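Local coordinates for protein polyporopepsin (Irpex lacteus, PDB 1WKR) that cleaves peptide bonds with broad specificity as a pepsin-like aspartic endopeptidase and clots milk, at residues V77-S81 and L82-K86; T218-A221 and S222-A226; F265-T268 and A269-I273. One frame throughout, in Å; residues are numbered along the deposited sequence.

Contact 1: V77-S81 and L82-K86; sequences VTLGS and LTIPK
V77 and I84 form an antiparallel hydrogen-bonded pair, joined by V77 N to I84 O and I84 N to V77 O, the latter 2.8 Å long. Two residues on, L79 and L82 pair in the same way, so four backbone bonds hold the two strands, whose short axes run at 160° to each other. L79 to L82 is a type II' turn: G80 takes a positive phi, and the L82 N to L79 O bond (2.9 Å) closes this two-residue connection of the hairpin. In that bond the donor stands 45° out of the carbonyl plane, whereas I84 N meets V77 O almost head-on.

T78 and T83 are the non-hydrogen-bonded pair between them. Both set OG1 anti to the carbonyl carbon (chi1 near -60°), which points the side chains the same way, side by side, yet the two OG1 atoms stay 4.0 Å apart. A water donates to S81 O at 2.7 Å and lies 2.8 Å from T83 OG1. On the other face lie V77, L79, L82 and I84; L82 CB packs on L79 O at 3.4 Å with CD2 beside S81, and I84 CD1 reaches L79 CD1 at 4.2 Å and, more loosely, V77 CG1.

That apolar face is buried against helix 128-134, with L82 and I84 resting on L132, while V77 and L79 touch V18 of strand 14-20; T83 O also accepts a bond from Q135 NE2.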
# COMPACT_ATOMS: atom_id res chain seq x y z
N VAL A 77 -0.28 5.30 21.11
CA VAL A 77 0.50 5.22 19.84
C VAL A 77 0.85 6.60 19.40
O VAL A 77 -0.05 7.50 19.36
CB VAL A 77 -0.39 4.50 18.80
CG1 VAL A 77 0.19 4.63 17.40
CG2 VAL A 77 -0.53 3.02 19.21
N THR A 78 2.09 6.82 19.00
CA THR A 78 2.58 8.14 18.53
C THR A 78 3.04 8.04 17.11
O THR A 78 3.78 7.13 16.73
CB THR A 78 3.80 8.57 19.41
OG1 THR A 78 3.38 8.59 20.83
CG2 THR A 78 4.21 9.94 19.12
N LEU A 79 2.52 8.96 16.30
CA LEU A 79 2.83 9.06 14.87
C LEU A 79 3.31 10.52 14.67
O LEU A 79 2.52 11.46 14.64
CB LEU A 79 1.55 8.83 14.03
CG LEU A 79 1.08 7.37 14.10
CD1 LEU A 79 -0.36 7.21 13.57
CD2 LEU A 79 2.03 6.52 13.25
N GLY A 80 4.61 10.67 14.53
CA GLY A 80 5.19 12.07 14.44
C GLY A 80 4.81 12.81 15.65
O GLY A 80 5.13 12.31 16.86
N SER A 81 4.12 13.92 15.59
CA SER A 81 3.64 14.75 16.69
C SER A 81 2.29 14.48 17.12
O SER A 81 1.63 15.21 17.94
CB SER A 81 3.79 16.27 16.41
OG SER A 81 2.87 16.54 15.44
N LEU A 82 1.66 13.42 16.59
CA LEU A 82 0.26 13.04 16.91
C LEU A 82 0.30 11.91 17.90
O LEU A 82 1.10 10.95 17.77
CB LEU A 82 -0.49 12.65 15.65
CG LEU A 82 -0.44 13.71 14.51
CD1 LEU A 82 -1.26 13.13 13.35
CD2 LEU A 82 -1.06 15.05 14.94
N THR A 83 -0.61 11.95 18.86
CA THR A 83 -0.70 10.86 19.90
C THR A 83 -2.07 10.34 19.96
O THR A 83 -3.09 11.15 19.99
CB THR A 83 -0.28 11.44 21.24
OG1 THR A 83 1.11 11.92 21.11
CG2 THR A 83 -0.27 10.42 22.31
N ILE A 84 -2.25 9.04 20.05
CA ILE A 84 -3.51 8.37 20.16
C ILE A 84 -3.54 7.58 21.44
O ILE A 84 -2.93 6.49 21.50
CB ILE A 84 -3.76 7.36 19.00
CG1 ILE A 84 -3.55 8.07 17.66
CG2 ILE A 84 -5.16 6.78 19.13
CD1 ILE A 84 -3.37 7.05 16.51
N PRO A 85 -4.18 8.05 22.49
CA PRO A 85 -4.30 7.25 23.72
C PRO A 85 -5.36 6.06 23.39
O PRO A 85 -6.31 6.33 22.66
CB PRO A 85 -4.88 8.26 24.76
CG PRO A 85 -5.31 9.51 24.04
CD PRO A 85 -4.79 9.42 22.64
N LYS A 86 -5.15 4.96 23.84
CA LYS A 86 -6.01 3.88 23.79
C LYS A 86 -6.31 3.35 22.38
O LYS A 86 -7.41 2.90 22.11
CB LYS A 86 -7.28 4.16 24.60
CG LYS A 86 -7.06 4.46 26.12
CD LYS A 86 -8.39 4.19 26.98
CE LYS A 86 -8.73 2.70 26.72
NZ LYS A 86 -9.83 2.23 27.94
O HOH W 1 0.95 14.67 20.49

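Contact 2: T218-A221 and S222-A226; sequences TLIA and SDAFA
The contact is a strand-to-helix junction of the pepsin-like fold: strand 218-220 ends at I220, and A221, at the N-cap position, leads into helix 222-232. A221 O accepts the first-turn bond from F225 N at 2.8 Å, nearly along the C=O axis, whereas A224 N, 2.9 Å from A221 O, adds only a weak bond (117°). The strand and the first helical turn lie at 106°, and the I220 side chain fills the angle between them. With CG1 between the backbone N and the carbonyl carbon (chi1 61°), I220 extends to the helix, its CD1 3.7 Å from F225 N and 4.0 Å from A224 CB. I220 CG1 comes to the edge of the F225 ring, near its plane. Replacing I220 by an alanine would probably open a gap beside A224 and F225 and leave the helix start less firmly seated on the strand. D223 OD1 approaches A221 CB at 3.5 Å. Between the two segments the hydrogen bonds are backbone ones to A221 O; the polar side chains bond outward, S222 OG to D295 OD1 and D223 OD2 to S300 OG. The D223 carboxylate, in the first turn, probably suits the positive end of the helix dipole.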
# COMPACT_ATOMS: atom_id res chain seq x y z
N THR A 218 2.35 -3.86 -9.18
CA THR A 218 1.11 -3.41 -9.76
C THR A 218 0.46 -4.65 -10.35
O THR A 218 0.94 -5.16 -11.42
CB THR A 218 1.40 -2.30 -10.75
OG1 THR A 218 1.96 -1.18 -10.02
CG2 THR A 218 0.15 -1.78 -11.47
N LEU A 219 -0.48 -5.24 -9.64
CA LEU A 219 -1.01 -6.54 -10.01
C LEU A 219 -2.29 -6.40 -10.79
O LEU A 219 -3.18 -5.58 -10.46
CB LEU A 219 -1.29 -7.39 -8.75
CG LEU A 219 -0.07 -7.74 -7.89
CD1 LEU A 219 -0.55 -8.56 -6.66
CD2 LEU A 219 0.94 -8.53 -8.71
N ILE A 220 -2.42 -7.23 -11.82
CA ILE A 220 -3.63 -7.23 -12.68
C ILE A 220 -4.13 -8.62 -12.89
O ILE A 220 -3.36 -9.59 -12.85
CB ILE A 220 -3.34 -6.47 -14.04
CG1 ILE A 220 -2.20 -7.18 -14.83
CG2 ILE A 220 -2.99 -5.03 -13.73
CD1 ILE A 220 -1.90 -6.49 -16.16
N ALA A 221 -5.43 -8.73 -13.10
CA ALA A 221 -6.07 -10.04 -13.30
C ALA A 221 -5.35 -10.87 -14.35
O ALA A 221 -4.77 -10.31 -15.27
CB ALA A 221 -7.53 -9.85 -13.71
N SER A 222 -5.42 -12.18 -14.20
CA SER A 222 -4.59 -13.06 -15.05
C SER A 222 -4.81 -12.91 -16.51
O SER A 222 -3.85 -13.00 -17.28
CB SER A 222 -4.87 -14.54 -14.61
OG SER A 222 -4.60 -14.71 -13.22
N ASP A 223 -6.07 -12.71 -16.94
CA ASP A 223 -6.31 -12.49 -18.34
C ASP A 223 -5.74 -11.19 -18.86
O ASP A 223 -5.25 -11.08 -20.00
CB ASP A 223 -7.85 -12.57 -18.63
CG ASP A 223 -8.72 -11.78 -17.68
OD1 ASP A 223 -8.56 -11.80 -16.44
OD2 ASP A 223 -9.65 -11.05 -18.12
N ALA A 224 -5.70 -10.13 -18.00
CA ALA A 224 -5.05 -8.88 -18.34
C ALA A 224 -3.54 -9.01 -18.34
O ALA A 224 -2.87 -8.46 -19.23
CB ALA A 224 -5.47 -7.85 -17.28
N PHE A 225 -2.99 -9.80 -17.41
CA PHE A 225 -1.55 -10.06 -17.40
C PHE A 225 -1.12 -10.76 -18.64
O PHE A 225 -0.08 -10.44 -19.24
CB PHE A 225 -1.21 -10.94 -16.16
CG PHE A 225 0.25 -11.13 -15.95
CD1 PHE A 225 1.06 -10.10 -15.51
CD2 PHE A 225 0.80 -12.39 -16.21
CE1 PHE A 225 2.39 -10.30 -15.29
CE2 PHE A 225 2.17 -12.55 -15.98
CZ PHE A 225 2.97 -11.54 -15.49
N ALA A 226 -1.91 -11.73 -19.18
CA ALA A 226 -1.56 -12.35 -20.47
C ALA A 226 -1.54 -11.35 -21.55
O ALA A 226 -0.66 -11.38 -22.43
CB ALA A 226 -2.59 -13.47 -20.74

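Contact 3: F265-T268 and A269-I273; sequences FELT and ANAQI
T268 and L267 do most of the work, with A271 as the surface they close on. T268 OG1 accepts a bond from A271 N (3.3 Å, 157°): set between the backbone N and the carbonyl carbon (chi1 62°), the hydroxyl turns back over the start of the following turn. L267 sends CD1 against A271 CB at 3.5 Å, and its other methyl, CD2, lies 4.0 Å from Q272 CG, the two side chains crossing obliquely.

The motif is the end of strand 263-267 running into a single 3-10 turn, 270-272, with T268 OG1 taking one of its backbone N-H groups. Q272 N bonds A269 O at 3.0 Å and only weakly reaches T268 O.

The amide of Q272 folds back over the strand end. Its NE2 bonds L267 O at 3.2 Å, approaching 35° from the carbonyl plane, and makes a weaker bond to T268 O. Beyond the two segments the same NE2 donates to Q254 O, and OE1 bonds Y228 OH, so both ends of this buried amide have partners and its rotation is likely to be fixed. The end of N270 leads away from the strand: ND2 bonds N340 O and Y250 OH, and OD1 accepts from NH2 of R315, whose side chain also touches T268 and A271.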
# COMPACT_ATOMS: atom_id res chain seq x y z
N PHE A 265 -4.14 8.61 -16.10
CA PHE A 265 -2.87 8.56 -15.34
C PHE A 265 -1.90 7.72 -16.11
O PHE A 265 -2.22 6.52 -16.43
CB PHE A 265 -3.12 8.03 -13.95
CG PHE A 265 -3.99 8.99 -13.12
CD1 PHE A 265 -3.40 10.03 -12.46
CD2 PHE A 265 -5.38 8.87 -13.16
CE1 PHE A 265 -4.19 10.94 -11.73
CE2 PHE A 265 -6.13 9.79 -12.45
CZ PHE A 265 -5.55 10.82 -11.73
N GLU A 266 -0.72 8.22 -16.43
CA GLU A 266 0.22 7.56 -17.31
C GLU A 266 1.36 6.95 -16.52
O GLU A 266 2.20 7.69 -15.93
CB GLU A 266 0.73 8.57 -18.31
CG GLU A 266 1.71 7.92 -19.32
CD GLU A 266 2.20 8.81 -20.38
OE1 GLU A 266 1.69 10.00 -20.57
OE2 GLU A 266 3.07 8.40 -21.18
N LEU A 267 1.39 5.63 -16.45
CA LEU A 267 2.51 4.88 -15.83
C LEU A 267 3.52 4.59 -16.95
O LEU A 267 3.32 3.75 -17.85
CB LEU A 267 1.97 3.59 -15.21
CG LEU A 267 2.96 2.86 -14.31
CD1 LEU A 267 3.17 3.58 -12.97
CD2 LEU A 267 2.48 1.43 -14.05
N THR A 268 4.61 5.35 -16.93
CA THR A 268 5.54 5.33 -18.08
C THR A 268 6.33 4.04 -18.13
O THR A 268 6.32 3.22 -17.20
CB THR A 268 6.53 6.51 -17.97
OG1 THR A 268 7.29 6.31 -16.74
CG2 THR A 268 5.84 7.87 -17.93
N ALA A 269 7.04 3.86 -19.25
CA ALA A 269 7.93 2.71 -19.39
C ALA A 269 8.87 2.60 -18.21
O ALA A 269 9.00 1.49 -17.61
CB ALA A 269 8.73 2.82 -20.69
N ASN A 270 9.52 3.68 -17.80
CA ASN A 270 10.47 3.56 -16.72
C ASN A 270 9.77 3.17 -15.39
O ASN A 270 10.33 2.44 -14.55
CB ASN A 270 11.26 4.86 -16.51
CG ASN A 270 12.41 4.67 -15.55
OD1 ASN A 270 12.37 5.09 -14.40
ND2 ASN A 270 13.51 4.07 -16.07
N ALA A 271 8.55 3.70 -15.20
CA ALA A 271 7.77 3.37 -13.99
C ALA A 271 7.38 1.91 -13.96
O ALA A 271 7.01 1.39 -12.88
CB ALA A 271 6.50 4.22 -13.97
N GLN A 272 7.38 1.21 -15.10
CA GLN A 272 6.99 -0.21 -15.17
C GLN A 272 8.10 -1.15 -14.84
O GLN A 272 7.87 -2.36 -14.84
CB GLN A 272 6.45 -0.52 -16.57
CG GLN A 272 5.05 0.06 -16.81
CD GLN A 272 4.65 -0.07 -18.26
OE1 GLN A 272 4.51 -1.18 -18.79
NE2 GLN A 272 4.52 1.04 -18.94
N ILE A 273 9.31 -0.65 -14.55
CA ILE A 273 10.48 -1.53 -14.31
C ILE A 273 10.98 -1.37 -12.90
O ILE A 273 10.84 -0.32 -12.26
CB ILE A 273 11.61 -1.35 -15.37
CG1 ILE A 273 12.50 -0.14 -15.06
CG2 ILE A 273 10.99 -1.33 -16.76
CD1 ILE A 273 13.67 -0.00 -16.02

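In the fold
Contacts 2 and 3 are close, their centres 16 Å apart and their nearest atoms about 5 Å, and both reach the same sheet, where strand 289-295 meets I220 of one and I273 of the other. Contact 1 lies on the opposite side of the chain's centre, about 36 to 39 Å away between centres. It joins two strands, keeping one apolar face buried, with G80, S81 and T83 exposed. The other two join a strand to a helix or 3-10 turn: in contact 3, which is buried, side-chain groups (T268 OG1, Q272 NE2) bond across the two segments, whereas in contact 2, partly buried, the bonds across are backbone ones and the polar side chains bond elsewhere.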